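Long-range contacts in fumarate reductase iron-sulfur subunit (PDB 7D6V), which probably carries electrons from succinate oxidation through its three iron-sulfur clusters toward quinone as part of succinate dehydrogenase: residues Arg113-Phe118 with Ala178-His183; Glu141-Ile146 with His174-Glu179; Phe149-Val154 with Ala169-His174. All coordinates share one frame; numbering follows the deposited sequence.

Interaction 1: Arg113-Phe118 with Ala178-His183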
loop_
_atom_site.group_PDB
_atom_site.type_symbol
_atom_site.label_atom_id
_atom_site.label_comp_id
_atom_site.label_asym_id
_atom_site.label_seq_id
_atom_site.Cartn_x
_atom_site.Cartn_y
_atom_site.Cartn_z
ATOM N N ARG B 113 -13.003 2.863 -13.315
ATOM C CA ARG B 113 -14.257 2.210 -13.660
ATOM C C ARG B 113 -14.490 2.127 -15.164
ATOM O O ARG B 113 -15.612 1.845 -15.594
ATOM C CB ARG B 113 -15.434 2.903 -12.975
ATOM C CG ARG B 113 -15.513 4.394 -13.157
ATOM C CD ARG B 113 -16.339 4.994 -12.038
ATOM N NE ARG B 113 -17.140 6.127 -12.484
ATOM C CZ ARG B 113 -18.023 6.758 -11.720
ATOM N NH1 ARG B 113 -18.220 6.362 -10.472
ATOM N NH2 ARG B 113 -18.713 7.780 -12.205
ATOM N N GLN B 114 -13.460 2.367 -15.970
ATOM C CA GLN B 114 -13.530 2.083 -17.396
ATOM C C GLN B 114 -12.907 0.745 -17.760
ATOM O O GLN B 114 -13.262 0.175 -18.795
ATOM C CB GLN B 114 -12.848 3.194 -18.200
ATOM C CG GLN B 114 -13.557 4.531 -18.131
ATOM C CD GLN B 114 -12.717 5.665 -18.676
ATOM O OE1 GLN B 114 -11.604 5.456 -19.154
ATOM N NE2 GLN B 114 -13.247 6.879 -18.608
ATOM N N ILE B 115 -12.003 0.236 -16.936
ATOM C CA ILE B 115 -11.355 -1.049 -17.205
ATOM C C ILE B 115 -12.312 -2.175 -16.826
ATOM O O ILE B 115 -12.879 -2.146 -15.723
ATOM C CB ILE B 115 -10.047 -1.159 -16.431
ATOM C CG1 ILE B 115 -9.086 -0.051 -16.853
ATOM C CG2 ILE B 115 -9.407 -2.521 -16.646
ATOM C CD1 ILE B 115 -7.770 -0.116 -16.146
ATOM N N PRO B 116 -12.526 -3.159 -17.699
ATOM C CA PRO B 116 -13.359 -4.306 -17.324
ATOM C C PRO B 116 -12.781 -5.028 -16.118
ATOM O O PRO B 116 -11.568 -5.183 -15.984
ATOM C CB PRO B 116 -13.332 -5.189 -18.576
ATOM C CG PRO B 116 -12.989 -4.266 -19.678
ATOM C CD PRO B 116 -12.068 -3.246 -19.093
ATOM N N SER B 117 -13.668 -5.475 -15.239
ATOM C CA SER B 117 -13.260 -6.052 -13.973
ATOM C C SER B 117 -12.964 -7.540 -14.131
ATOM O O SER B 117 -13.061 -8.110 -15.219
ATOM C CB SER B 117 -14.331 -5.809 -12.916
ATOM O OG SER B 117 -14.419 -4.432 -12.601
ATOM N N PHE B 118 -12.587 -8.172 -13.023
ATOM C CA PHE B 118 -12.300 -9.598 -13.030
ATOM C C PHE B 118 -13.547 -10.390 -13.396
ATOM O O PHE B 118 -14.619 -10.187 -12.821
ATOM C CB PHE B 118 -11.776 -10.028 -11.660
ATOM C CG PHE B 118 -11.753 -11.514 -11.456
ATOM C CD1 PHE B 118 -12.645 -12.119 -10.591
ATOM C CD2 PHE B 118 -10.837 -12.304 -12.123
ATOM C CE1 PHE B 118 -12.626 -13.480 -10.400
ATOM C CE2 PHE B 118 -10.815 -13.665 -11.936
ATOM C CZ PHE B 118 -11.708 -14.253 -11.073
ATOM N N ALA B 178 -2.642 -5.399 -17.097
ATOM C CA ALA B 178 -1.711 -6.526 -17.117
ATOM C C ALA B 178 -2.008 -7.515 -15.996
ATOM O O ALA B 178 -1.917 -8.734 -16.188
ATOM C CB ALA B 178 -0.274 -6.021 -17.013
ATOM N N GLU B 179 -2.354 -7.005 -14.814
ATOM C CA GLU B 179 -2.688 -7.865 -13.683
ATOM C C GLU B 179 -3.919 -8.710 -13.979
ATOM O O GLU B 179 -3.968 -9.893 -13.625
ATOM C CB GLU B 179 -2.892 -7.004 -12.435
ATOM C CG GLU B 179 -3.024 -7.760 -11.123
ATOM C CD GLU B 179 -4.431 -8.254 -10.863
ATOM O OE1 GLU B 179 -5.382 -7.607 -11.345
ATOM O OE2 GLU B 179 -4.588 -9.289 -10.185
ATOM N N LEU B 180 -4.926 -8.121 -14.622
ATOM C CA LEU B 180 -6.115 -8.889 -14.977
ATOM C C LEU B 180 -5.847 -9.842 -16.136
ATOM O O LEU B 180 -6.454 -10.915 -16.207
ATOM C CB LEU B 180 -7.266 -7.947 -15.315
ATOM C CG LEU B 180 -7.934 -7.285 -14.111
ATOM C CD1 LEU B 180 -8.842 -6.160 -14.555
ATOM C CD2 LEU B 180 -8.703 -8.311 -13.309
ATOM N N ASP B 181 -4.946 -9.470 -17.046
ATOM C CA ASP B 181 -4.608 -10.331 -18.173
ATOM C C ASP B 181 -3.809 -11.551 -17.736
ATOM O O ASP B 181 -3.955 -12.627 -18.325
ATOM C CB ASP B 181 -3.830 -9.528 -19.214
ATOM C CG ASP B 181 -3.890 -10.144 -20.593
ATOM O OD1 ASP B 181 -4.992 -10.203 -21.173
ATOM O OD2 ASP B 181 -2.833 -10.558 -21.108
ATOM N N MET B 182 -2.967 -11.409 -16.718
ATOM C CA MET B 182 -2.163 -12.521 -16.231
ATOM C C MET B 182 -2.857 -13.324 -15.139
ATOM O O MET B 182 -2.265 -14.274 -14.622
ATOM C CB MET B 182 -0.812 -12.011 -15.725
ATOM C CG MET B 182 0.154 -11.636 -16.833
ATOM S SD MET B 182 1.451 -10.518 -16.283
ATOM C CE MET B 182 1.915 -9.762 -17.834
ATOM N N HIS B 183 -4.082 -12.969 -14.778
ATOM C CA HIS B 183 -4.843 -13.768 -13.825
ATOM C C HIS B 183 -5.164 -15.123 -14.443
ATOM O O HIS B 183 -5.738 -15.179 -15.535
ATOM C CB HIS B 183 -6.128 -13.044 -13.431
ATOM C CG HIS B 183 -6.786 -13.596 -12.205
ATOM N ND1 HIS B 183 -7.296 -14.873 -12.143
ATOM C CD2 HIS B 183 -7.020 -13.039 -10.994
ATOM C CE1 HIS B 183 -7.814 -15.081 -10.947
ATOM N NE2 HIS B 183 -7.660 -13.983 -10.231
#
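Phe118 and Leu180 meet where the irregular segment 113-118 passes the last turn of helix 171-181. This is loop-on-helix packing on the outer end of the dicluster part of the subunit. Leu180 and Phe118 carry the largest shares; the leucine uses both methyl groups. CD1 lies 4.2 Å from CG2 of Ile115 and 3.2 Å from the backbone O of Pro116. That oxygen accepts a hydrogen bond from Arg190 NE, so the methyl merely flanks it. CD2 faces the next part of the loop and sits 3.8 Å from CA of Phe118 and 3.9 Å from its CB.

The Phe118 ring continues past Leu180 to His183. With chi1 at 166°, CG is directed away from the residue's own backbone N, which leaves CB on Leu180 and carries the ring to His183. Its CE2 corner lies over one face of the imidazole, displaced toward the rim. The planes are inclined at 39° and the centroids are 4.6 Å apart, so the pair is oblique. ND1 of His183 is hydrogen-bonded to the backbone N of Leu185, which restrains the rotation of the imidazole.

The loop also faces the partner subunit: Ser117 OG bonds to Gln153 of succinate dehydrogenase subunit A. Within the aromatic pair the closest atoms are Phe118 CE2 and His183 CE1, 3.5 Å apart.

Interaction 2: Glu141-Ile146 with His174-Glu179. With SF4 (iron/sulfur cluster), chain F.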
loop_
_atom_site.group_PDB
_atom_site.type_symbol
_atom_site.label_atom_id
_atom_site.label_comp_id
_atom_site.label_asym_id
_atom_site.label_seq_id
_atom_site.Cartn_x
_atom_site.Cartn_y
_atom_site.Cartn_z
ATOM N N GLU B 141 2.465 -9.635 -7.823
ATOM C CA GLU B 141 3.387 -8.501 -7.795
ATOM C C GLU B 141 2.652 -7.187 -8.021
ATOM O O GLU B 141 2.911 -6.191 -7.336
ATOM C CB GLU B 141 4.489 -8.670 -8.834
ATOM C CG GLU B 141 5.633 -7.694 -8.622
ATOM C CD GLU B 141 6.279 -7.252 -9.915
ATOM O OE1 GLU B 141 7.048 -6.270 -9.889
ATOM O OE2 GLU B 141 6.025 -7.892 -10.955
ATOM N N PHE B 142 1.729 -7.159 -8.985
ATOM C CA PHE B 142 0.988 -5.935 -9.262
ATOM C C PHE B 142 -0.058 -5.639 -8.200
ATOM O O PHE B 142 -0.477 -4.484 -8.067
ATOM C CB PHE B 142 0.317 -6.012 -10.632
ATOM C CG PHE B 142 1.237 -6.434 -11.735
ATOM C CD1 PHE B 142 2.528 -5.946 -11.807
ATOM C CD2 PHE B 142 0.808 -7.318 -12.707
ATOM C CE1 PHE B 142 3.371 -6.335 -12.822
ATOM C CE2 PHE B 142 1.647 -7.709 -13.724
ATOM C CZ PHE B 142 2.929 -7.219 -13.782
ATOM N N ARG B 143 -0.498 -6.647 -7.450
ATOM C CA ARG B 143 -1.448 -6.376 -6.376
ATOM C C ARG B 143 -0.807 -5.699 -5.171
ATOM O O ARG B 143 -1.518 -5.407 -4.205
ATOM C CB ARG B 143 -2.139 -7.663 -5.926
ATOM C CG ARG B 143 -2.861 -8.413 -7.021
ATOM C CD ARG B 143 -4.238 -7.852 -7.265
ATOM N NE ARG B 143 -5.175 -8.216 -6.210
ATOM C CZ ARG B 143 -6.408 -7.733 -6.117
ATOM N NH1 ARG B 143 -6.851 -6.875 -7.020
ATOM N NH2 ARG B 143 -7.197 -8.109 -5.124
ATOM N N LYS B 144 0.501 -5.445 -5.196
ATOM C CA LYS B 144 1.171 -4.712 -4.132
ATOM C C LYS B 144 0.904 -3.217 -4.185
ATOM O O LYS B 144 1.318 -2.499 -3.271
ATOM C CB LYS B 144 2.683 -4.942 -4.196
ATOM C CG LYS B 144 3.158 -6.253 -3.610
ATOM C CD LYS B 144 4.523 -6.621 -4.156
ATOM C CE LYS B 144 5.521 -5.504 -3.920
ATOM N NZ LYS B 144 6.528 -5.414 -5.012
ATOM N N CYS B 145 0.283 -2.748 -5.257
ATOM C CA CYS B 145 0.086 -1.315 -5.475
ATOM C C CYS B 145 -0.799 -0.463 -4.557
ATOM O O CYS B 145 -2.025 -0.496 -4.666
ATOM C CB CYS B 145 -0.340 -1.075 -6.930
ATOM S SG CYS B 145 -1.288 0.442 -7.190
ATOM N N ILE B 146 -0.176 0.302 -3.660
ATOM C CA ILE B 146 -0.936 1.250 -2.858
ATOM C C ILE B 146 -1.245 2.434 -3.763
ATOM O O ILE B 146 -0.342 3.030 -4.357
ATOM C CB ILE B 146 -0.167 1.671 -1.593
ATOM C CG1 ILE B 146 1.117 2.432 -1.926
ATOM C CG2 ILE B 146 0.185 0.453 -0.763
ATOM C CD1 ILE B 146 1.640 3.273 -0.800
ATOM N N HIS B 174 -2.724 0.654 -16.787
ATOM C CA HIS B 174 -2.172 -0.348 -17.688
ATOM C C HIS B 174 -1.544 -1.498 -16.910
ATOM O O HIS B 174 -1.621 -2.655 -17.341
ATOM C CB HIS B 174 -1.167 0.300 -18.636
ATOM C CG HIS B 174 -1.808 1.123 -19.708
ATOM N ND1 HIS B 174 -2.540 0.567 -20.734
ATOM C CD2 HIS B 174 -1.851 2.463 -19.899
ATOM C CE1 HIS B 174 -2.995 1.526 -21.517
ATOM N NE2 HIS B 174 -2.591 2.686 -21.033
ATOM N N MET B 175 -0.955 -1.208 -15.749
ATOM C CA MET B 175 -0.518 -2.274 -14.855
ATOM C C MET B 175 -1.702 -3.094 -14.359
ATOM O O MET B 175 -1.601 -4.314 -14.205
ATOM C CB MET B 175 0.260 -1.683 -13.680
ATOM C CG MET B 175 0.853 -2.715 -12.742
ATOM S SD MET B 175 1.509 -1.991 -11.235
ATOM C CE MET B 175 0.007 -1.403 -10.466
ATOM N N ARG B 176 -2.827 -2.436 -14.084
ATOM C CA ARG B 176 -4.037 -3.152 -13.688
ATOM C C ARG B 176 -4.545 -4.050 -14.812
ATOM O O ARG B 176 -4.990 -5.179 -14.568
ATOM C CB ARG B 176 -5.109 -2.148 -13.264
ATOM C CG ARG B 176 -6.497 -2.729 -13.127
ATOM C CD ARG B 176 -6.801 -3.099 -11.693
ATOM N NE ARG B 176 -8.192 -3.504 -11.527
ATOM C CZ ARG B 176 -8.577 -4.721 -11.167
ATOM N NH1 ARG B 176 -7.676 -5.660 -10.929
ATOM N NH2 ARG B 176 -9.866 -4.997 -11.042
ATOM N N ILE B 177 -4.490 -3.560 -16.052
ATOM C CA ILE B 177 -4.860 -4.381 -17.202
ATOM C C ILE B 177 -3.945 -5.595 -17.307
ATOM O O ILE B 177 -4.401 -6.708 -17.579
ATOM C CB ILE B 177 -4.836 -3.542 -18.493
ATOM C CG1 ILE B 177 -5.964 -2.512 -18.482
ATOM C CG2 ILE B 177 -4.957 -4.431 -19.717
ATOM C CD1 ILE B 177 -5.904 -1.538 -19.630
ATOM N N ALA B 178 -2.642 -5.399 -17.097
ATOM C CA ALA B 178 -1.711 -6.526 -17.117
ATOM C C ALA B 178 -2.008 -7.515 -15.996
ATOM O O ALA B 178 -1.917 -8.734 -16.188
ATOM C CB ALA B 178 -0.274 -6.021 -17.013
ATOM N N GLU B 179 -2.354 -7.005 -14.814
ATOM C CA GLU B 179 -2.688 -7.865 -13.683
ATOM C C GLU B 179 -3.919 -8.710 -13.979
ATOM O O GLU B 179 -3.968 -9.893 -13.625
ATOM C CB GLU B 179 -2.892 -7.004 -12.435
ATOM C CG GLU B 179 -3.024 -7.760 -11.123
ATOM C CD GLU B 179 -4.431 -8.254 -10.863
ATOM O OE1 GLU B 179 -5.382 -7.607 -11.345
ATOM O OE2 GLU B 179 -4.588 -9.289 -10.185
HETATM FE FE1 SF4 F . 1.900 3.864 -9.243
HETATM FE FE2 SF4 F . 3.612 2.085 -7.505
HETATM FE FE3 SF4 F . 0.601 1.910 -7.343
HETATM FE FE4 SF4 F . 2.033 4.341 -6.264
HETATM S S1 SF4 F . 2.173 2.236 -5.934
HETATM S S2 SF4 F . 0.462 4.015 -7.673
HETATM S S3 SF4 F . 3.472 4.190 -7.835
HETATM S S4 SF4 F . 2.039 1.760 -8.913
#
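Cys145 and Met175 touch beside the [4Fe-4S] cluster, with CB of Cys145 3.6 Å from CE of Met175. Cys145 SG binds FE3 of the cluster at 2.4 Å. It is the first cysteine of the run of Cys145, Cys148 and Cys151 that, with Cys213, lines the site of this cluster. Met175 is extended as far as its sulfur, then bends at chi3 (67°), which brings the methyl to the cysteine.

The same side chain crosses Phe142 at a slant. CG of Met175 is 3.8 Å from CD1 of the ring, and SD makes an oblique Met-aromatic contact, 5.1 Å from the ring centroid. On the other side of the ring, CD2 meets CA of Glu179 at 3.7 Å, edge-on.

Further out, the Glu179 carboxylate lies close to two arginines. OE1 forms a salt bridge with NH1 of Arg176 at 3.0 Å. OE2 rests against CD of Arg143 at 3.3 Å and is related to its guanidinium by charge alone. Arg143 spends its own salt bridge on Glu139 of succinate dehydrogenase subunit A.

The contact joins the end of helix 133-142 and the turn after it to helix 171-181. Helix 219-235 adds Ala223 against Phe142 and Met227 against Ala178.

Interaction 3: Phe149-Val154 with Ala169-His174. With SF4 (iron/sulfur cluster), chain F; F3S (Fe3-s4 cluster), chain G.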
loop_
_atom_site.group_PDB
_atom_site.type_symbol
_atom_site.label_atom_id
_atom_site.label_comp_id
_atom_site.label_asym_id
_atom_site.label_seq_id
_atom_site.Cartn_x
_atom_site.Cartn_y
_atom_site.Cartn_z
ATOM N N PHE B 149 -0.595 6.975 -6.805
ATOM C CA PHE B 149 -0.692 7.706 -8.065
ATOM C C PHE B 149 0.535 8.565 -8.338
ATOM O O PHE B 149 0.466 9.523 -9.111
ATOM C CB PHE B 149 -1.964 8.557 -8.109
ATOM C CG PHE B 149 -3.213 7.785 -7.800
ATOM C CD1 PHE B 149 -3.483 6.594 -8.450
ATOM C CD2 PHE B 149 -4.107 8.239 -6.851
ATOM C CE1 PHE B 149 -4.625 5.879 -8.168
ATOM C CE2 PHE B 149 -5.250 7.529 -6.565
ATOM C CZ PHE B 149 -5.511 6.347 -7.225
ATOM N N LEU B 150 1.672 8.231 -7.725
ATOM C CA LEU B 150 2.910 8.933 -8.041
ATOM C C LEU B 150 3.364 8.620 -9.460
ATOM O O LEU B 150 3.911 9.487 -10.152
ATOM C CB LEU B 150 3.995 8.566 -7.031
ATOM C CG LEU B 150 3.858 9.158 -5.628
ATOM C CD1 LEU B 150 4.875 8.544 -4.687
ATOM C CD2 LEU B 150 3.994 10.664 -5.657
ATOM N N CYS B 151 3.078 7.400 -9.906
ATOM C CA CYS B 151 3.408 6.987 -11.260
ATOM C C CYS B 151 2.585 7.842 -12.218
ATOM O O CYS B 151 3.110 8.375 -13.196
ATOM C CB CYS B 151 3.091 5.505 -11.465
ATOM S SG CYS B 151 1.342 5.083 -11.290
ATOM N N GLN B 152 1.291 7.970 -11.930
ATOM C CA GLN B 152 0.409 8.788 -12.751
ATOM C C GLN B 152 0.867 10.238 -12.761
ATOM O O GLN B 152 0.775 10.922 -13.785
ATOM C CB GLN B 152 -1.024 8.689 -12.233
ATOM C CG GLN B 152 -1.520 7.276 -12.038
ATOM C CD GLN B 152 -2.119 6.694 -13.296
ATOM O OE1 GLN B 152 -1.594 5.741 -13.859
ATOM N NE2 GLN B 152 -3.227 7.262 -13.741
ATOM N N ASN B 153 1.347 10.728 -11.617
ATOM C CA ASN B 153 1.828 12.100 -11.534
ATOM C C ASN B 153 3.064 12.321 -12.398
ATOM O O ASN B 153 3.180 13.348 -13.073
ATOM C CB ASN B 153 2.128 12.454 -10.079
ATOM C CG ASN B 153 2.638 13.864 -9.919
ATOM O OD1 ASN B 153 1.916 14.826 -10.156
ATOM N ND2 ASN B 153 3.890 13.995 -9.512
ATOM N N VAL B 154 4.001 11.374 -12.391
ATOM C CA VAL B 154 5.301 11.656 -12.988
ATOM C C VAL B 154 5.306 11.390 -14.492
ATOM O O VAL B 154 6.147 11.936 -15.213
ATOM C CB VAL B 154 6.396 10.847 -12.272
ATOM C CG1 VAL B 154 6.273 9.387 -12.609
ATOM C CG2 VAL B 154 7.783 11.375 -12.615
ATOM N N ALA B 169 -4.553 6.012 -20.062
ATOM C CA ALA B 169 -5.013 5.626 -18.734
ATOM C C ALA B 169 -3.946 5.840 -17.671
ATOM O O ALA B 169 -4.280 6.085 -16.507
ATOM C CB ALA B 169 -5.462 4.166 -18.736
ATOM N N GLY B 170 -2.674 5.753 -18.040
ATOM C CA GLY B 170 -1.598 5.921 -17.099
ATOM C C GLY B 170 -0.949 4.610 -16.715
ATOM O O GLY B 170 -1.486 3.527 -16.958
ATOM N N PRO B 171 0.238 4.690 -16.109
ATOM C CA PRO B 171 0.944 3.459 -15.714
ATOM C C PRO B 171 0.160 2.564 -14.771
ATOM O O PRO B 171 0.190 1.338 -14.931
ATOM C CB PRO B 171 2.218 3.991 -15.039
ATOM C CG PRO B 171 2.036 5.474 -14.911
ATOM C CD PRO B 171 1.073 5.887 -15.951
ATOM N N ARG B 172 -0.548 3.138 -13.796
ATOM C CA ARG B 172 -1.227 2.320 -12.796
ATOM C C ARG B 172 -2.297 1.447 -13.434
ATOM O O ARG B 172 -2.419 0.261 -13.111
ATOM C CB ARG B 172 -1.833 3.212 -11.711
ATOM C CG ARG B 172 -2.337 2.469 -10.482
ATOM C CD ARG B 172 -3.835 2.211 -10.560
ATOM N NE ARG B 172 -4.311 1.323 -9.506
ATOM C CZ ARG B 172 -4.154 0.003 -9.504
ATOM N NH1 ARG B 172 -4.623 -0.717 -8.497
ATOM N NH2 ARG B 172 -3.527 -0.597 -10.503
ATOM N N PHE B 173 -3.055 1.997 -14.370
ATOM C CA PHE B 173 -4.185 1.259 -14.911
ATOM C C PHE B 173 -3.803 0.350 -16.069
ATOM O O PHE B 173 -4.456 -0.673 -16.279
ATOM C CB PHE B 173 -5.281 2.245 -15.295
ATOM C CG PHE B 173 -5.848 2.948 -14.110
ATOM C CD1 PHE B 173 -6.682 2.279 -13.236
ATOM C CD2 PHE B 173 -5.488 4.250 -13.823
ATOM C CE1 PHE B 173 -7.179 2.907 -12.126
ATOM C CE2 PHE B 173 -5.986 4.880 -12.711
ATOM C CZ PHE B 173 -6.830 4.207 -11.862
ATOM N N HIS B 174 -2.724 0.654 -16.787
ATOM C CA HIS B 174 -2.172 -0.348 -17.688
ATOM C C HIS B 174 -1.544 -1.498 -16.910
ATOM O O HIS B 174 -1.621 -2.655 -17.341
ATOM C CB HIS B 174 -1.167 0.300 -18.636
ATOM C CG HIS B 174 -1.808 1.123 -19.708
ATOM N ND1 HIS B 174 -2.540 0.567 -20.734
ATOM C CD2 HIS B 174 -1.851 2.463 -19.899
ATOM C CE1 HIS B 174 -2.995 1.526 -21.517
ATOM N NE2 HIS B 174 -2.591 2.686 -21.033
HETATM FE FE1 SF4 F . 1.900 3.864 -9.243
HETATM FE FE2 SF4 F . 3.612 2.085 -7.505
HETATM FE FE3 SF4 F . 0.601 1.910 -7.343
HETATM FE FE4 SF4 F . 2.033 4.341 -6.264
HETATM S S1 SF4 F . 2.173 2.236 -5.934
HETATM S S2 SF4 F . 0.462 4.015 -7.673
HETATM S S3 SF4 F . 3.472 4.190 -7.835
HETATM S S4 SF4 F . 2.039 1.760 -8.913
HETATM FE FE1 F3S G . 4.949 6.510 -17.741
HETATM FE FE3 F3S G . 6.504 4.356 -17.342
HETATM FE FE4 F3S G . 5.359 4.650 -19.756
HETATM S S1 F3S G . 7.002 6.481 -16.898
HETATM S S2 F3S G . 5.251 6.896 -19.993
HETATM S S3 F3S G . 4.239 4.327 -17.760
HETATM S S4 F3S G . 7.378 3.729 -19.347
#
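Cys151 and Pro171 pack together between two electron-carrying sites, the [4Fe-4S] and [3Fe-4S] clusters. Cys151 SG binds an iron of the first. CB of Pro171 lies 3.4 Å from sulfur S3 of the second. The two residues touch through CB of Cys151 and CG of Pro171, 3.6 Å apart. Cys151 SG also rests near the backbone N and CB of Arg172.

Gln152 makes the polar half of the contact. Its chain bends sharply at chi2 (-87°), which turns the amide toward the start of helix 171-181. OE1 accepts a hydrogen bond from the backbone N of Arg172 at 2.8 Å, with the donor somewhat out of the plane of the Gln152 carbonyl. NE2 donates to O of Ala169 at 3.2 Å. That bond is nearly straight (170°) and meets the oxygen on a lone pair, in the carbonyl plane. A second bond, from NE2 to OD1 of Asn108, helps fix the amide's rotation.

The fold here is like that of a bacterial dicluster ferredoxin; Cys151 sits in the short helix 150-154. Gly170 is the N-cap of helix 171-181, and OE1 of Gln152 takes up an N-H of its first turn. The positive end of the helix would be expected to polarise that oxygen.

Phe173 turns the edge of its ring to the Gln152 amide, with CD2 3.8 Å from NE2 and the two planes almost perpendicular. CD of Arg172 lies over the centre of one face of this ring. The same CD meets the edge of the Phe149 ring at CE1, 4.4 Å away, while Arg172 NE forms a salt bridge with Glu147.

Helix 171-181 is common to all three contacts. Interaction 3 uses its start, interaction 2 its middle and interaction 1 its end. Their partners come in the reverse order along the chain, so interaction 3 is nested inside the loops closed by interactions 1 and 2, which end on one stretch and share Ala178 and Glu179. The centres of interactions 1 and 2 are about 9 Å apart, those of 2 and 3 about 11 Å, and those of 1 and 3 about 15 Å. Cys145 SG touches CZ of Arg172, joining interactions 2 and 3 beside the [4Fe-4S] cluster. The helix thus runs from the cluster-binding centre of the subunit out to its boundary with the partner subunits.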